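Local coordinates for possible sortase-like protein (Corynebacterium diphtheriae, PDB 5UUS) that is a sortase-family protein, probably a membrane-anchored cysteine transpeptidase or hydrolase that acts on cell-surface proteins, at residues L33-Y45 with S51-D63. Sequence-based numbering, arbitrary orientation. Where two conformers were deposited one is given.
Sequences LTPELGEAFARMY and SDFQFAIVEGTTD
A classic beta bulge marks the antiparallel hairpin of strands 40-45 and 54-59, the first two strands of the sortase beta-barrel. Phe-41 and Ala-42 together pair with the single residue Ile-57. Phe-41 N donates to Ile-57 O at 3.0 Å, nearly in line with the carbonyl. Ile-57 N returns a bond to Ala-42 O at 2.7 Å. Met-44 and Phe-55 exchange a further pair of backbone bonds. Ile-57 points to the buried face with Ala-42 and Met-44, where Phe-85 and Val-87 of strand 83-88 also touch it. Its CD1 lies 3.8 Å from Met-44 CB, and the two side chains run nearly perpendicular. On the other face, Tyr-45 and Gln-54 run side by side, and Tyr-45 OH is hydrogen-bonded to Glu-113. A type II turn, Glu-36 to Glu-39, leads into the first strand, and within it Gly-38 N donates a hydrogen bond to Glu-59 O (2.7 Å). Glu-59 has CG anti to its backbone N (chi1 175°) and bends at chi2, which brings the carboxylate beside Pro-35 and Phe-41. The buried carboxylate is hydrogen-bonded to His-72 and, weakly, to Asn-74. Pro-35 CB sits over one face of the Phe-41 ring, toward its rim, and Glu-59 OE1 lies 3.6 Å from Phe-41 CE1.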
ATOM      1  N   LEU A  33      15.441   6.470  -9.926  1.00 39.77           N
ATOM      2  CA  LEU A  33      15.568   5.711  -8.684  1.00 39.56           C
ATOM      3  C   LEU A  33      14.822   6.400  -7.531  1.00 43.85           C
ATOM      4  O   LEU A  33      14.118   5.751  -6.759  1.00 44.51           O
ATOM      5  CB  LEU A  33      17.042   5.525  -8.320  1.00 48.58           C
ATOM      6  CG  LEU A  33      17.354   5.005  -6.917  1.00 52.18           C
ATOM      7  CD1 LEU A  33      16.817   3.613  -6.729  1.00 53.07           C
ATOM      8  CD2 LEU A  33      18.862   5.034  -6.662  1.00 52.31           C
ATOM      9  N   THR A  34      14.981   7.713  -7.422  1.00 42.48           N
ATOM     10  CA  THR A  34      14.249   8.482  -6.424  1.00 52.33           C
ATOM     11  C   THR A  34      13.215   9.359  -7.115  1.00 54.84           C
ATOM     12  O   THR A  34      13.569  10.258  -7.886  1.00 49.73           O
ATOM     13  CB  THR A  34      15.175   9.357  -5.572  1.00 57.19           C
ATOM     14  OG1 THR A  34      16.196   8.536  -4.979  1.00 64.71           O
ATOM     15  CG2 THR A  34      14.366  10.073  -4.473  1.00 61.67           C
ATOM     16  N   PRO A  35      11.931   9.086  -6.855  1.00 56.30           N
ATOM     17  CA  PRO A  35      10.880   9.845  -7.518  1.00 48.58           C
ATOM     18  C   PRO A  35      11.085  11.344  -7.302  1.00 44.20           C
ATOM     19  O   PRO A  35      11.509  11.807  -6.236  1.00 44.48           O
ATOM     20  CB  PRO A  35       9.587   9.323  -6.866  1.00 56.53           C
ATOM     21  CG  PRO A  35      10.028   8.482  -5.721  1.00 61.19           C
ATOM     22  CD  PRO A  35      11.392   8.012  -6.008  1.00 58.79           C
ATOM     23  N   GLU A  36      10.831  12.090  -8.364  1.00 44.33           N
ATOM     24  CA  GLU A  36      10.876  13.526  -8.326  1.00 50.57           C
ATOM     25  C   GLU A  36       9.801  14.096  -7.380  1.00 55.51           C
ATOM     26  O   GLU A  36       8.615  13.766  -7.493  1.00 59.74           O
ATOM     27  CB  GLU A  36      10.697  14.067  -9.742  1.00 53.39           C
ATOM     28  CG  GLU A  36      10.958  15.554  -9.870  1.00 60.76           C
ATOM     29  CD  GLU A  36      10.748  16.062 -11.291  1.00 71.14           C
ATOM     30  OE1 GLU A  36      10.410  15.248 -12.178  1.00 76.92           O
ATOM     31  OE2 GLU A  36      10.913  17.278 -11.520  1.00 75.58           O
ATOM     32  N   LEU A  37      10.231  14.956  -6.461  1.00 54.79           N
ATOM     33  CA  LEU A  37       9.345  15.574  -5.486  1.00 54.80           C
ATOM     34  C   LEU A  37       8.120  16.230  -6.107  1.00 55.11           C
ATOM     35  O   LEU A  37       8.214  16.982  -7.079  1.00 51.56           O
ATOM     36  CB  LEU A  37      10.105  16.610  -4.666  1.00 67.51           C
ATOM     37  CG  LEU A  37      10.370  16.218  -3.214  1.00 75.57           C
ATOM     38  CD1 LEU A  37      11.133  14.904  -3.147  1.00 76.50           C
ATOM     39  CD2 LEU A  37      11.134  17.320  -2.517  1.00 77.88           C
ATOM     40  N   GLY A  38       6.955  15.900  -5.561  1.00 46.02           N
ATOM     41  CA  GLY A  38       5.722  16.521  -6.005  1.00 46.34           C
ATOM     42  C   GLY A  38       5.223  16.004  -7.344  1.00 46.78           C
ATOM     43  O   GLY A  38       4.215  16.484  -7.843  1.00 46.02           O
ATOM     44  N   GLU A  39       5.915  15.035  -7.938  1.00 43.97           N
ATOM     45  CA  GLU A  39       5.478  14.476  -9.219  1.00 46.52           C
ATOM     46  C   GLU A  39       4.873  13.089  -9.062  1.00 43.85           C
ATOM     47  O   GLU A  39       5.213  12.364  -8.127  1.00 40.49           O
ATOM     48  CB  GLU A  39       6.656  14.409 -10.204  1.00 50.66           C
ATOM     49  CG  GLU A  39       7.239  15.787 -10.521  1.00 59.08           C
ATOM     50  CD  GLU A  39       6.209  16.771 -11.091  1.00 68.77           C
ATOM     51  OE1 GLU A  39       5.396  16.375 -11.956  1.00 68.35           O
ATOM     52  OE2 GLU A  39       6.215  17.951 -10.670  1.00 73.90           O
ATOM     53  N   ALA A  40       3.983  12.730  -9.990  1.00 40.22           N
ATOM     54  CA  ALA A  40       3.368  11.407 -10.020  1.00 47.25           C
ATOM     55  C   ALA A  40       4.374  10.378 -10.470  1.00 49.30           C
ATOM     56  O   ALA A  40       5.021  10.566 -11.488  1.00 44.14           O
ATOM     57  CB  ALA A  40       2.166  11.391 -10.944  1.00 49.86           C
ATOM     58  N   PHE A  41       4.522   9.292  -9.725  1.00 39.02           N
ATOM     59  CA  PHE A  41       5.496   8.255 -10.124  1.00 40.54           C
ATOM     60  C   PHE A  41       4.847   6.878 -10.118  1.00 46.45           C
ATOM     61  O   PHE A  41       5.487   5.880 -10.450  1.00 39.97           O
ATOM     62  CB  PHE A  41       6.707   8.247  -9.188  1.00 44.71           C
ATOM     63  CG  PHE A  41       6.381   7.816  -7.775  1.00 44.80           C
ATOM     64  CD1 PHE A  41       5.846   8.724  -6.863  1.00 47.50           C
ATOM     65  CD2 PHE A  41       6.609   6.514  -7.367  1.00 46.18           C
ATOM     66  CE1 PHE A  41       5.525   8.339  -5.566  1.00 51.14           C
ATOM     67  CE2 PHE A  41       6.296   6.112  -6.068  1.00 44.51           C
ATOM     68  CZ  PHE A  41       5.757   7.035  -5.166  1.00 49.68           C
ATOM     69  N   ALA A  42       3.578   6.812  -9.708  1.00 41.57           N
ATOM     70  CA  ALA A  42       2.899   5.521  -9.648  1.00 39.77           C
ATOM     71  C   ALA A  42       1.398   5.678  -9.744  1.00 44.52           C
ATOM     72  O   ALA A  42       0.869   6.788  -9.671  1.00 46.11           O
ATOM     73  CB  ALA A  42       3.266   4.769  -8.371  1.00 37.80           C
ATOM     74  N   ARG A  43       0.724   4.553  -9.932  1.00 40.86           N
ATOM     75  CA  ARG A  43      -0.715   4.537 -10.033  1.00 47.51           C
ATOM     76  C   ARG A  43      -1.251   3.380  -9.206  1.00 49.09           C
ATOM     77  O   ARG A  43      -0.688   2.289  -9.238  1.00 46.47           O
ATOM     78  CB  ARG A  43      -1.144   4.408 -11.481  1.00 47.54           C
ATOM     79  CG  ARG A  43      -2.627   4.447 -11.671  1.00 58.02           C
ATOM     80  CD  ARG A  43      -2.962   4.431 -13.148  1.00 66.11           C
ATOM     81  NE  ARG A  43      -2.437   5.592 -13.853  1.00 69.48           N
ATOM     82  CZ  ARG A  43      -1.914   5.543 -15.074  1.00 83.64           C
ATOM     83  NH1 ARG A  43      -1.822   4.379 -15.710  1.00 85.51           N
ATOM     84  NH2 ARG A  43      -1.467   6.652 -15.652  1.00 89.06           N
ATOM     85  N   MET A  44      -2.337   3.611  -8.468  1.00 41.04           N
ATOM     86  CA  MET A  44      -2.916   2.514  -7.682  1.00 41.41           C
ATOM     87  C   MET A  44      -4.353   2.208  -8.076  1.00 42.04           C
ATOM     88  O   MET A  44      -5.118   3.104  -8.428  1.00 44.71           O
ATOM     89  CB  MET A  44      -2.843   2.799  -6.167  1.00 40.88           C
ATOM     90  CG  MET A  44      -3.611   4.032  -5.679  1.00 40.82           C
ATOM     91  SD  MET A  44      -3.543   4.163  -3.853  1.00 49.84           S
ATOM     92  CE  MET A  44      -4.637   2.845  -3.346  1.00 49.46           C
ATOM     93  N   TYR A  45      -4.685   0.921  -8.019  1.00 43.77           N
ATOM     94  CA  TYR A  45      -6.011   0.417  -8.317  1.00 43.30           C
ATOM     95  C   TYR A  45      -6.516  -0.444  -7.146  1.00 42.14           C
ATOM     96  O   TYR A  45      -5.760  -1.223  -6.558  1.00 39.87           O
ATOM     97  CB  TYR A  45      -6.021  -0.447  -9.581  1.00 44.37           C
ATOM     98  CG  TYR A  45      -5.307   0.089 -10.790  1.00 46.67           C
ATOM     99  CD1 TYR A  45      -3.917   0.111 -10.854  1.00 48.56           C
ATOM    100  CD2 TYR A  45      -6.020   0.488 -11.907  1.00 47.09           C
ATOM    101  CE1 TYR A  45      -3.260   0.571 -11.999  1.00 47.96           C
ATOM    102  CE2 TYR A  45      -5.374   0.954 -13.051  1.00 49.75           C
ATOM    103  CZ  TYR A  45      -3.995   0.989 -13.084  1.00 52.32           C
ATOM    104  OH  TYR A  45      -3.350   1.438 -14.215  1.00 56.08           O
ATOM    105  N   SER A  51     -13.558  -0.785 -11.484  1.00 73.61           N
ATOM    106  CA  SER A  51     -12.488  -0.540 -12.451  1.00 77.06           C
ATOM    107  C   SER A  51     -12.155   0.942 -12.598  1.00 74.03           C
ATOM    108  O   SER A  51     -11.032   1.311 -12.927  1.00 72.74           O
ATOM    109  CB  SER A  51     -12.870  -1.114 -13.815  1.00 87.13           C
ATOM    110  OG  SER A  51     -13.099  -2.509 -13.735  1.00 93.20           O
ATOM    111  N   ASP A  52     -13.136   1.796 -12.351  1.00 73.54           N
ATOM    112  CA  ASP A  52     -12.928   3.229 -12.485  0.55 75.74           C
ATOM    113  C   ASP A  52     -12.055   3.793 -11.355  1.00 72.81           C
ATOM    114  O   ASP A  52     -11.542   4.914 -11.452  1.00 69.11           O
ATOM    115  CB  ASP A  52     -14.279   3.948 -12.535  0.55 78.26           C
ATOM    116  CG  ASP A  52     -15.069   3.610 -13.789  0.55 80.80           C
ATOM    117  OD1 ASP A  52     -14.442   3.218 -14.797  0.55 80.05           O
ATOM    118  OD2 ASP A  52     -16.310   3.743 -13.768  0.55 84.63           O
ATOM    119  N   PHE A  53     -11.872   3.017 -10.288  1.00 65.11           N
ATOM    120  CA  PHE A  53     -11.066   3.491  -9.167  1.00 56.80           C
ATOM    121  C   PHE A  53      -9.583   3.371  -9.489  1.00 50.35           C
ATOM    122  O   PHE A  53      -9.031   2.277  -9.511  1.00 53.97           O
ATOM    123  CB  PHE A  53     -11.382   2.719  -7.880  1.00 57.40           C
ATOM    124  CG  PHE A  53     -10.733   3.307  -6.646  1.00 59.23           C
ATOM    125  CD1 PHE A  53     -11.452   4.142  -5.798  1.00 60.98           C
ATOM    126  CD2 PHE A  53      -9.405   3.029  -6.339  1.00 56.75           C
ATOM    127  CE1 PHE A  53     -10.863   4.684  -4.671  1.00 59.32           C
ATOM    128  CE2 PHE A  53      -8.806   3.571  -5.215  1.00 54.11           C
ATOM    129  CZ  PHE A  53      -9.542   4.404  -4.384  1.00 59.85           C
ATOM    130  N   GLN A  54      -8.948   4.505  -9.748  1.00 50.50           N
ATOM    131  CA  GLN A  54      -7.504   4.541  -9.946  1.00 54.47           C
ATOM    132  C   GLN A  54      -7.021   5.946  -9.652  1.00 51.63           C
ATOM    133  O   GLN A  54      -7.677   6.938  -9.981  1.00 53.08           O
ATOM    134  CB  GLN A  54      -7.114   4.114 -11.366  1.00 59.64           C
ATOM    135  CG  GLN A  54      -7.637   5.007 -12.447  1.00 70.14           C
ATOM    136  CD  GLN A  54      -7.255   4.504 -13.813  1.00 83.42           C
ATOM    137  OE1 GLN A  54      -7.824   3.530 -14.308  1.00 87.18           O
ATOM    138  NE2 GLN A  54      -6.267   5.148 -14.427  1.00 87.81           N
ATOM    139  N   PHE A  55      -5.891   6.022  -8.984  1.00 49.12           N
ATOM    140  CA  PHE A  55      -5.334   7.299  -8.610  1.00 45.25           C
ATOM    141  C   PHE A  55      -3.847   7.299  -8.890  1.00 47.10           C
ATOM    142  O   PHE A  55      -3.182   6.310  -8.625  1.00 39.51           O
ATOM    143  CB  PHE A  55      -5.579   7.563  -7.142  1.00 42.25           C
ATOM    144  CG  PHE A  55      -6.989   7.997  -6.842  1.00 47.16           C
ATOM    145  CD1 PHE A  55      -7.323   9.342  -6.861  1.00 48.46           C
ATOM    146  CD2 PHE A  55      -7.971   7.055  -6.553  1.00 42.95           C
ATOM    147  CE1 PHE A  55      -8.627   9.754  -6.584  1.00 49.16           C
ATOM    148  CE2 PHE A  55      -9.282   7.453  -6.283  1.00 45.34           C
ATOM    149  CZ  PHE A  55      -9.601   8.797  -6.300  1.00 49.83           C
ATOM    150  N   ALA A  56      -3.344   8.411  -9.401  1.00 44.66           N
ATOM    151  CA  ALA A  56      -1.918   8.638  -9.458  1.00 46.05           C
ATOM    152  C   ALA A  56      -1.389   8.850  -8.042  1.00 45.47           C
ATOM    153  O   ALA A  56      -2.066   9.429  -7.170  1.00 47.66           O
ATOM    154  CB  ALA A  56      -1.598   9.844 -10.350  1.00 42.53           C
ATOM    155  N   ILE A  57      -0.185   8.363  -7.801  1.00 40.30           N
ATOM    156  CA  ILE A  57       0.459   8.617  -6.537  1.00 37.92           C
ATOM    157  C   ILE A  57       1.584   9.589  -6.747  1.00 45.73           C
ATOM    158  O   ILE A  57       2.397   9.402  -7.638  1.00 41.97           O
ATOM    159  CB  ILE A  57       0.971   7.328  -5.911  1.00 42.13           C
ATOM    160  CG1 ILE A  57      -0.208   6.369  -5.686  1.00 43.93           C
ATOM    161  CG2 ILE A  57       1.700   7.622  -4.612  1.00 40.32           C
ATOM    162  CD1 ILE A  57       0.229   4.942  -5.349  1.00 41.19           C
ATOM    163  N   VAL A  58       1.620  10.628  -5.923  1.00 42.82           N
ATOM    164  CA  VAL A  58       2.625  11.684  -6.018  1.00 45.51           C
ATOM    165  C   VAL A  58       3.700  11.509  -4.927  1.00 42.47           C
ATOM    166  O   VAL A  58       3.425  10.939  -3.867  1.00 41.23           O
ATOM    167  CB  VAL A  58       1.900  13.061  -5.902  1.00 46.92           C
ATOM    168  CG1 VAL A  58       2.769  14.131  -5.295  1.00 52.38           C
ATOM    169  CG2 VAL A  58       1.317  13.478  -7.257  1.00 42.25           C
ATOM    170  N   GLU A  59       4.916  11.989  -5.168  1.00 41.37           N
ATOM    171  CA  GLU A  59       5.974  11.929  -4.155  1.00 39.64           C
ATOM    172  C   GLU A  59       5.890  13.096  -3.189  1.00 47.31           C
ATOM    173  O   GLU A  59       6.049  14.246  -3.595  1.00 47.59           O
ATOM    174  CB  GLU A  59       7.362  11.913  -4.826  1.00 38.31           C
ATOM    175  CG  GLU A  59       8.531  11.965  -3.843  1.00 45.99           C
ATOM    176  CD  GLU A  59       8.723  10.653  -3.066  1.00 55.85           C
ATOM    177  OE1 GLU A  59       7.922   9.701  -3.250  1.00 56.79           O
ATOM    178  OE2 GLU A  59       9.682  10.572  -2.267  1.00 56.93           O
ATOM    179  N   GLY A  60       5.642  12.810  -1.911  1.00 43.45           N
ATOM    180  CA  GLY A  60       5.444  13.852  -0.924  1.00 45.86           C
ATOM    181  C   GLY A  60       4.037  13.850  -0.312  1.00 45.43           C
ATOM    182  O   GLY A  60       3.065  13.412  -0.939  1.00 39.53           O
ATOM    183  N   THR A  61       3.922  14.349   0.911  1.00 45.46           N
ATOM    184  CA  THR A  61       2.619  14.356   1.583  1.00 43.82           C
ATOM    185  C   THR A  61       2.200  15.745   2.042  1.00 50.76           C
ATOM    186  O   THR A  61       1.435  15.877   2.999  1.00 51.09           O
ATOM    187  CB  THR A  61       2.601  13.407   2.810  1.00 47.37           C
ATOM    188  OG1 THR A  61       3.735  13.659   3.636  1.00 49.13           O
ATOM    189  CG2 THR A  61       2.647  11.977   2.386  1.00 37.76           C
ATOM    190  N   THR A  62       2.688  16.783   1.373  1.00 50.11           N
ATOM    191  CA  THR A  62       2.239  18.135   1.672  1.00 54.24           C
ATOM    192  C   THR A  62       0.793  18.290   1.217  1.00 56.08           C
ATOM    193  O   THR A  62       0.267  17.463   0.463  1.00 52.29           O
ATOM    194  CB  THR A  62       3.094  19.210   0.979  1.00 53.91           C
ATOM    195  OG1 THR A  62       2.772  19.236  -0.417  1.00 57.54           O
ATOM    196  CG2 THR A  62       4.578  18.929   1.173  1.00 53.14           C
ATOM    197  N   ASP A  63       0.158  19.364   1.671  1.00 62.29           N
ATOM    198  CA  ASP A  63      -1.224  19.647   1.318  1.00 63.75           C
ATOM    199  C   ASP A  63      -1.367  19.726  -0.188  1.00 61.26           C
ATOM    200  O   ASP A  63      -2.316  19.194  -0.762  1.00 62.60           O
ATOM    201  CB  ASP A  63      -1.685  20.945   1.980  1.00 72.67           C
ATOM    202  CG  ASP A  63      -1.495  20.922   3.494  1.00 85.17           C
ATOM    203  OD1 ASP A  63      -1.632  19.835   4.101  1.00 87.53           O
ATOM    204  OD2 ASP A  63      -1.204  21.988   4.077  1.00 92.10           O
TER